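Local coordinates for putative ABC transporter subunit, substrate-binding component (Rhodopseudomonas palustris, PDB 4EVQ), which probably serves as the solute-binding component of an ABC transporter, binding 4-hydroxybenzoate and related aromatic acids between two lobes, at residues F289-Q292 and G293-G297; L40-Y43 and V44-Q47; A269-Q272 and A273-S277. One frame throughout, in Å; residues are numbered along the deposited sequence.

Contact 1: F289-Q292 and G293-G297; sequences FAVQ and GWDAG
Val291 and Asp295 sit one turn apart on helix 288-306, with side chains lying alongside and pointing the same way. Beneath them Asp295 N bonds to Val291 O at 2.9 Å, one of four successive i to i+4 bonds. Traced outward, Asp295 CB rests 3.5 Å from Val291 O. CG stays equally near that carbonyl because chi1 of -71° turns it beside its own backbone N and back along the helix. At the tip the two oxygens part company. OD2 lies 3.6 Å from Val291 CG1, so one methyl of the valine flanks the carboxylate; it is also 3.5 Å from Val291 O, but both are acceptors, so this is proximity, not a hydrogen bond. What holds OD2 comes from outside: a salt bridge with Arg330 NH2 and a hydrogen bond from Ser328 OG. OD1 takes Gln298 NE2 further along the helix. Three donors thus fix the rotation of this buried carboxylate, and the arginine would be expected to favour its ionised form. With an alanine in place of Asp295, Arg330 would probably lose its countercharge, Ser328 and Gln298 a partner, and a gap would open beside the Val291 methyl.

The same run of bonds includes Trp294 N to Ala290 O at 2.9 Å, nearly straight at 171°. CG of Trp294 lies anti to the backbone N (chi1 175°), which carries the indole away from the preceding turn, and its NE1 bonds to Glu270 OE2. On another face, the extended chain of Gln292 carries OE1 to His261 NE2 and NE2 to Asn113 OD1. Phe289, one turn before Gly293, lines the pocket and touches bound 4-hydroxybenzoate. The helix therefore presents Phe289 and Trp294 to helix 30-46, Ala290 and Val291 to helix 269-282, and Asp295 to strand 325-328.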
loop_
_atom_site.group_PDB
_atom_site.type_symbol
_atom_site.label_atom_id
_atom_site.label_comp_id
_atom_site.label_asym_id
_atom_site.label_seq_id
_atom_site.Cartn_x
_atom_site.Cartn_y
_atom_site.Cartn_z
ATOM N N PHE A 289 -5.557 3.004 -0.254
ATOM C CA PHE A 289 -4.980 3.414 1.011
ATOM C C PHE A 289 -6.043 3.468 2.067
ATOM O O PHE A 289 -5.832 2.997 3.220
ATOM C CB PHE A 289 -4.252 4.751 0.804
ATOM C CG PHE A 289 -3.306 4.713 -0.364
ATOM C CD1 PHE A 289 -2.145 3.989 -0.306
ATOM C CD2 PHE A 289 -3.578 5.427 -1.516
ATOM C CE1 PHE A 289 -1.293 3.896 -1.398
ATOM C CE2 PHE A 289 -2.742 5.394 -2.590
ATOM C CZ PHE A 289 -1.610 4.625 -2.549
ATOM N N ALA A 290 -7.216 4.001 1.733
ATOM C CA ALA A 290 -8.343 3.970 2.662
ATOM C C ALA A 290 -8.767 2.557 3.018
ATOM O O ALA A 290 -9.060 2.281 4.193
ATOM C CB ALA A 290 -9.502 4.733 2.094
ATOM N N VAL A 291 -8.775 1.637 2.056
ATOM C CA VAL A 291 -9.097 0.258 2.332
ATOM C C VAL A 291 -8.111 -0.330 3.304
ATOM O O VAL A 291 -8.493 -1.083 4.227
ATOM C CB VAL A 291 -9.086 -0.559 1.037
ATOM C CG1 VAL A 291 -9.238 -2.047 1.301
ATOM C CG2 VAL A 291 -10.196 -0.115 0.095
ATOM N N GLN A 292 -6.826 -0.084 3.110
ATOM C CA GLN A 292 -5.790 -0.618 3.952
ATOM C C GLN A 292 -5.914 -0.102 5.384
ATOM O O GLN A 292 -5.654 -0.854 6.331
ATOM C CB GLN A 292 -4.398 -0.331 3.366
ATOM C CG GLN A 292 -4.157 -1.112 2.074
ATOM C CD GLN A 292 -2.969 -0.656 1.244
ATOM O OE1 GLN A 292 -2.638 -1.292 0.267
ATOM N NE2 GLN A 292 -2.327 0.435 1.634
ATOM N N GLY A 293 -6.322 1.131 5.565
ATOM C CA GLY A 293 -6.583 1.687 6.896
ATOM C C GLY A 293 -7.801 1.081 7.531
ATOM O O GLY A 293 -7.794 0.735 8.726
ATOM N N TRP A 294 -8.868 0.966 6.787
ATOM C CA TRP A 294 -10.061 0.297 7.271
ATOM C C TRP A 294 -9.752 -1.107 7.754
ATOM O O TRP A 294 -10.214 -1.543 8.840
ATOM C CB TRP A 294 -11.055 0.265 6.119
ATOM C CG TRP A 294 -12.349 -0.481 6.334
ATOM C CD1 TRP A 294 -12.587 -1.785 6.013
ATOM C CD2 TRP A 294 -13.609 0.058 6.772
ATOM N NE1 TRP A 294 -13.894 -2.092 6.260
ATOM C CE2 TRP A 294 -14.555 -0.987 6.715
ATOM C CE3 TRP A 294 -14.018 1.307 7.226
ATOM C CZ2 TRP A 294 -15.895 -0.827 7.108
ATOM C CZ3 TRP A 294 -15.362 1.481 7.569
ATOM C CH2 TRP A 294 -16.281 0.425 7.508
ATOM N N ASP A 295 -8.983 -1.849 6.986
ATOM C CA ASP A 295 -8.666 -3.209 7.363
ATOM C C ASP A 295 -7.687 -3.302 8.505
ATOM O O ASP A 295 -7.705 -4.311 9.245
ATOM C CB ASP A 295 -8.166 -4.014 6.160
ATOM C CG ASP A 295 -9.287 -4.319 5.165
ATOM O OD1 ASP A 295 -10.473 -4.412 5.577
ATOM O OD2 ASP A 295 -8.990 -4.514 3.961
ATOM N N ALA A 296 -6.836 -2.314 8.686
ATOM C CA ALA A 296 -6.040 -2.230 9.911
ATOM C C ALA A 296 -6.993 -2.121 11.085
ATOM O O ALA A 296 -6.755 -2.783 12.112
ATOM C CB ALA A 296 -5.090 -1.051 9.858
ATOM N N GLY A 297 -8.072 -1.356 10.954
ATOM C CA GLY A 297 -9.104 -1.272 11.991
ATOM C C GLY A 297 -9.758 -2.608 12.208
ATOM O O GLY A 297 -9.892 -3.025 13.372
#

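Contact 2: L40-Y43 and V44-Q47; sequences LELY and VQSQ
Tyr43 O is gripped by two donors where helix 30-46 ends. Ser46 OG approaches it at 2.7 Å in the carbonyl plane, on a lone pair, while Gln47 N reaches it at 3.2 Å along a more bent path. The serine can do this because its OG lies between the backbone N and the carbonyl carbon, folded back over the preceding turn. Ser46 OG is itself an acceptor: Gln47 NE2 donates to it at 3.2 Å, close to the plane of its amide. A short relay thus runs from the glutamine amide through the hydroxyl to the tyrosine carbonyl.

Gln47, the first residue to leave helical backbone angles, also lies over the ring of Tyr43, four residues back. Its chi1 of -55° sets CG above one face of that ring, 3.9 Å from the centroid and 28° off the normal, a CH-pi contact; the bend at chi2 then carries the amide along the ring. Beyond CG, Gln47 CD lies 3.6 Å from Tyr43 OH, and the amide plane is turned only 12° from that of the ring. The phenol's own polar partner is Asp301 OD2, and Trp294 meets the tyrosine edge-to-face.

Earlier in the turn the spacing is regular: Val44 N bonds to Leu40 O at 3.0 Å and Ser46 N to Leu42 O at 2.8 Å. As side-chain packing, Val44 CG2 rests 3.4 Å from Leu40 O. Leu42 CD1 brushes the oxygen of the exposed Gln45, while Val44 turns to Phe58 and Leu51.

Chemically, the serine hydroxyl helps satisfy a carbonyl in the last helical turn, and the NE2 bond orients the glutamine amide near the aromatic ring. Polar bonding and CH-pi contact together therefore link the exposed end of the helix to the buried Tyr43.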
loop_
_atom_site.group_PDB
_atom_site.type_symbol
_atom_site.label_atom_id
_atom_site.label_comp_id
_atom_site.label_asym_id
_atom_site.label_seq_id
_atom_site.Cartn_x
_atom_site.Cartn_y
_atom_site.Cartn_z
ATOM N N LEU A 40 -9.311 4.156 8.791
ATOM C CA LEU A 40 -9.268 3.657 10.161
ATOM C C LEU A 40 -10.317 4.345 11.049
ATOM O O LEU A 40 -11.019 3.693 11.840
ATOM C CB LEU A 40 -7.855 3.852 10.688
ATOM C CG LEU A 40 -7.594 3.415 12.117
ATOM C CD1 LEU A 40 -7.957 1.956 12.342
ATOM C CD2 LEU A 40 -6.133 3.664 12.369
ATOM N N GLU A 41 -10.452 5.663 10.921
ATOM C CA GLU A 41 -11.436 6.384 11.716
ATOM C C GLU A 41 -12.858 5.999 11.324
ATOM O O GLU A 41 -13.745 5.913 12.167
ATOM C CB GLU A 41 -11.237 7.896 11.565
ATOM C CG GLU A 41 -9.945 8.337 12.247
ATOM C CD GLU A 41 -9.628 9.827 12.094
ATOM O OE1 GLU A 41 -9.954 10.437 11.061
ATOM O OE2 GLU A 41 -8.997 10.368 13.029
ATOM N N LEU A 42 -13.096 5.821 10.030
ATOM C CA LEU A 42 -14.424 5.406 9.590
ATOM C C LEU A 42 -14.763 4.041 10.157
ATOM O O LEU A 42 -15.911 3.778 10.570
ATOM C CB LEU A 42 -14.496 5.400 8.040
ATOM C CG LEU A 42 -15.909 5.337 7.457
ATOM C CD1 LEU A 42 -16.688 6.649 7.719
ATOM C CD2 LEU A 42 -15.841 4.973 5.950
ATOM N N TYR A 43 -13.803 3.141 10.149
ATOM C CA TYR A 43 -14.086 1.821 10.750
ATOM C C TYR A 43 -14.429 1.946 12.212
ATOM O O TYR A 43 -15.389 1.330 12.673
ATOM C CB TYR A 43 -12.916 0.850 10.593
ATOM C CG TYR A 43 -13.281 -0.473 11.180
ATOM C CD1 TYR A 43 -14.202 -1.279 10.560
ATOM C CD2 TYR A 43 -12.786 -0.859 12.411
ATOM C CE1 TYR A 43 -14.619 -2.468 11.133
ATOM C CE2 TYR A 43 -13.193 -2.051 13.000
ATOM C CZ TYR A 43 -14.095 -2.858 12.349
ATOM O OH TYR A 43 -14.499 -4.051 12.893
ATOM N N VAL A 44 -13.635 2.707 12.952
ATOM C CA VAL A 44 -13.940 2.876 14.385
ATOM C C VAL A 44 -15.342 3.463 14.542
ATOM O O VAL A 44 -16.093 3.018 15.404
ATOM C CB VAL A 44 -12.888 3.749 15.067
ATOM C CG1 VAL A 44 -13.334 4.180 16.457
ATOM C CG2 VAL A 44 -11.518 2.995 15.130
ATOM N N GLN A 45 -15.715 4.445 13.737
ATOM C CA GLN A 45 -17.064 5.007 13.800
ATOM C C GLN A 45 -18.122 3.976 13.481
ATOM O O GLN A 45 -19.174 3.956 14.136
ATOM C CB GLN A 45 -17.153 6.190 12.849
ATOM C CG GLN A 45 -18.522 6.865 12.742
ATOM C CD GLN A 45 -18.468 8.105 11.838
ATOM O OE1 GLN A 45 -18.313 8.018 10.607
ATOM N NE2 GLN A 45 -18.573 9.275 12.456
ATOM N N SER A 46 -17.847 3.090 12.527
ATOM C CA SER A 46 -18.802 2.069 12.153
ATOM C C SER A 46 -19.080 1.124 13.321
ATOM O O SER A 46 -20.131 0.508 13.354
ATOM C CB SER A 46 -18.334 1.276 10.925
ATOM O OG SER A 46 -17.380 0.262 11.249
ATOM N N GLN A 47 -18.118 1.006 14.237
ATOM C CA GLN A 47 -18.279 0.180 15.443
ATOM C C GLN A 47 -18.669 1.011 16.664
ATOM O O GLN A 47 -18.426 0.585 17.804
ATOM C CB GLN A 47 -16.975 -0.573 15.718
ATOM C CG GLN A 47 -16.476 -1.408 14.536
ATOM C CD GLN A 47 -17.473 -2.485 14.134
ATOM O OE1 GLN A 47 -17.837 -3.342 14.947
ATOM N NE2 GLN A 47 -17.922 -2.447 12.883
#

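Contact 3: A269-Q272 and A273-S277; sequences AENQ and AFVKS
The opening turns of helix 269-282 bring Asn271 against Phe274 and Val275, three and four residues on. The helical spacing is established by Val275 N to Asn271 O, 2.8 Å long with an N-H...O angle of 170°, and by Phe274 N to Glu270 O at 2.9 Å. Over this backbone the side chains of Asn271 and Val275 cross at a slant. Val275 CG2 lies beside the valine's own backbone N, which brings that methyl 3.3 Å from Asn271 O and 3.5 Å from Asn271 OD1. OD1 also stands at the edge of the Phe274 ring, near its plane, 4.0 Å from Phe274 CD2; the amide and ring planes differ by 36°.

These are van der Waals contacts of carbon with oxygen, not hydrogen bonds; the amide's polar partners lie elsewhere. Tyr262 OH bonds to Asn271 OD1, while Asn271 ND2 bonds to the carbonyls of Ser264 and Leu266, so both ends of the buried amide are held and its flip is fixed.

The buried ring of Phe274 packs on Val291 and meets the Trp294 ring of helix 288-306 with planes about 55° apart. Pro286 and Pro329, both in loops, also touch it, whereas Gln272 and Lys276 are exposed.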
loop_
_atom_site.group_PDB
_atom_site.type_symbol
_atom_site.label_atom_id
_atom_site.label_comp_id
_atom_site.label_asym_id
_atom_site.label_seq_id
_atom_site.Cartn_x
_atom_site.Cartn_y
_atom_site.Cartn_z
ATOM N N ALA A 269 -20.289 -7.323 -0.598
ATOM C CA ALA A 269 -21.129 -6.534 0.306
ATOM C C ALA A 269 -20.302 -5.560 1.147
ATOM O O ALA A 269 -20.744 -4.460 1.434
ATOM C CB ALA A 269 -21.896 -7.442 1.204
ATOM N N GLU A 270 -19.111 -5.981 1.546
ATOM C CA GLU A 270 -18.265 -5.161 2.388
ATOM C C GLU A 270 -17.843 -3.915 1.614
ATOM O O GLU A 270 -17.894 -2.819 2.157
ATOM C CB GLU A 270 -17.044 -5.924 2.855
ATOM C CG GLU A 270 -16.118 -5.124 3.778
ATOM C CD GLU A 270 -16.601 -4.952 5.224
ATOM O OE1 GLU A 270 -17.640 -5.533 5.688
ATOM O OE2 GLU A 270 -15.892 -4.228 5.904
ATOM N N ASN A 271 -17.421 -4.099 0.372
ATOM C CA ASN A 271 -17.053 -2.946 -0.444
ATOM C C ASN A 271 -18.215 -2.038 -0.720
ATOM O O ASN A 271 -18.059 -0.810 -0.658
ATOM C CB ASN A 271 -16.388 -3.363 -1.752
ATOM C CG ASN A 271 -15.728 -2.222 -2.421
ATOM O OD1 ASN A 271 -15.024 -1.450 -1.778
ATOM N ND2 ASN A 271 -15.927 -2.098 -3.708
ATOM N N GLN A 272 -19.393 -2.598 -1.002
ATOM C CA GLN A 272 -20.506 -1.738 -1.311
ATOM C C GLN A 272 -20.829 -0.847 -0.113
ATOM O O GLN A 272 -21.102 0.326 -0.273
ATOM C CB GLN A 272 -21.706 -2.579 -1.759
ATOM C CG GLN A 272 -21.444 -3.246 -3.128
ATOM C CD GLN A 272 -20.964 -2.277 -4.202
ATOM O OE1 GLN A 272 -21.658 -1.316 -4.549
ATOM N NE2 GLN A 272 -19.762 -2.522 -4.740
ATOM N N ALA A 273 -20.799 -1.414 1.089
ATOM C CA ALA A 273 -21.155 -0.654 2.269
ATOM C C ALA A 273 -20.067 0.362 2.621
ATOM O O ALA A 273 -20.352 1.471 3.044
ATOM C CB ALA A 273 -21.391 -1.584 3.423
ATOM N N PHE A 274 -18.821 -0.052 2.456
ATOM C CA PHE A 274 -17.692 0.822 2.725
ATOM C C PHE A 274 -17.654 2.026 1.782
ATOM O O PHE A 274 -17.455 3.146 2.216
ATOM C CB PHE A 274 -16.415 -0.027 2.567
ATOM C CG PHE A 274 -15.135 0.765 2.615
ATOM C CD1 PHE A 274 -14.707 1.367 3.767
ATOM C CD2 PHE A 274 -14.328 0.825 1.494
ATOM C CE1 PHE A 274 -13.529 2.091 3.794
ATOM C CE2 PHE A 274 -13.141 1.514 1.506
ATOM C CZ PHE A 274 -12.738 2.137 2.659
ATOM N N VAL A 275 -17.820 1.774 0.492
ATOM C CA VAL A 275 -17.798 2.869 -0.474
ATOM C C VAL A 275 -18.913 3.830 -0.126
ATOM O O VAL A 275 -18.698 5.041 -0.105
ATOM C CB VAL A 275 -17.934 2.364 -1.905
ATOM C CG1 VAL A 275 -18.222 3.505 -2.893
ATOM C CG2 VAL A 275 -16.659 1.632 -2.302
ATOM N N LYS A 276 -20.106 3.310 0.176
ATOM C CA LYS A 276 -21.244 4.196 0.513
ATOM C C LYS A 276 -20.945 5.056 1.739
ATOM O O LYS A 276 -21.176 6.274 1.740
ATOM C CB LYS A 276 -22.520 3.365 0.718
ATOM C CG LYS A 276 -23.771 4.205 1.046
ATOM C CD LYS A 276 -25.034 3.349 1.005
ATOM C CE LYS A 276 -26.254 4.111 1.535
ATOM N NZ LYS A 276 -27.413 3.201 1.742
ATOM N N SER A 277 -20.423 4.419 2.784
ATOM C CA SER A 277 -20.103 5.111 4.040
ATOM C C SER A 277 -18.982 6.125 3.877
ATOM O O SER A 277 -19.001 7.200 4.474
ATOM C CB SER A 277 -19.692 4.087 5.114
ATOM O OG SER A 277 -20.810 3.356 5.582
#

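How the contacts relate
None of the three contacts closes a long loop: each joins successive turns of one helix, so they follow in series without nesting or crossing. Contact 2 comes first, ending helix 30-46 after strand 17-23 of the six-stranded sheet. Contacts 3 and 1 come much later, on helices 269-282 and 288-306, after strand 257-260 of the seven-stranded sheet. The chain thus returns to pack these two successive helices against the early one. Trp294 CZ3 lies 3.4 Å from Tyr43 N, Val291 CG2 lies 3.6 Å from Phe274 CE2, and Leu42 CD2 reaches Phe274 CE1 at 4.3 Å, tying all three helices together.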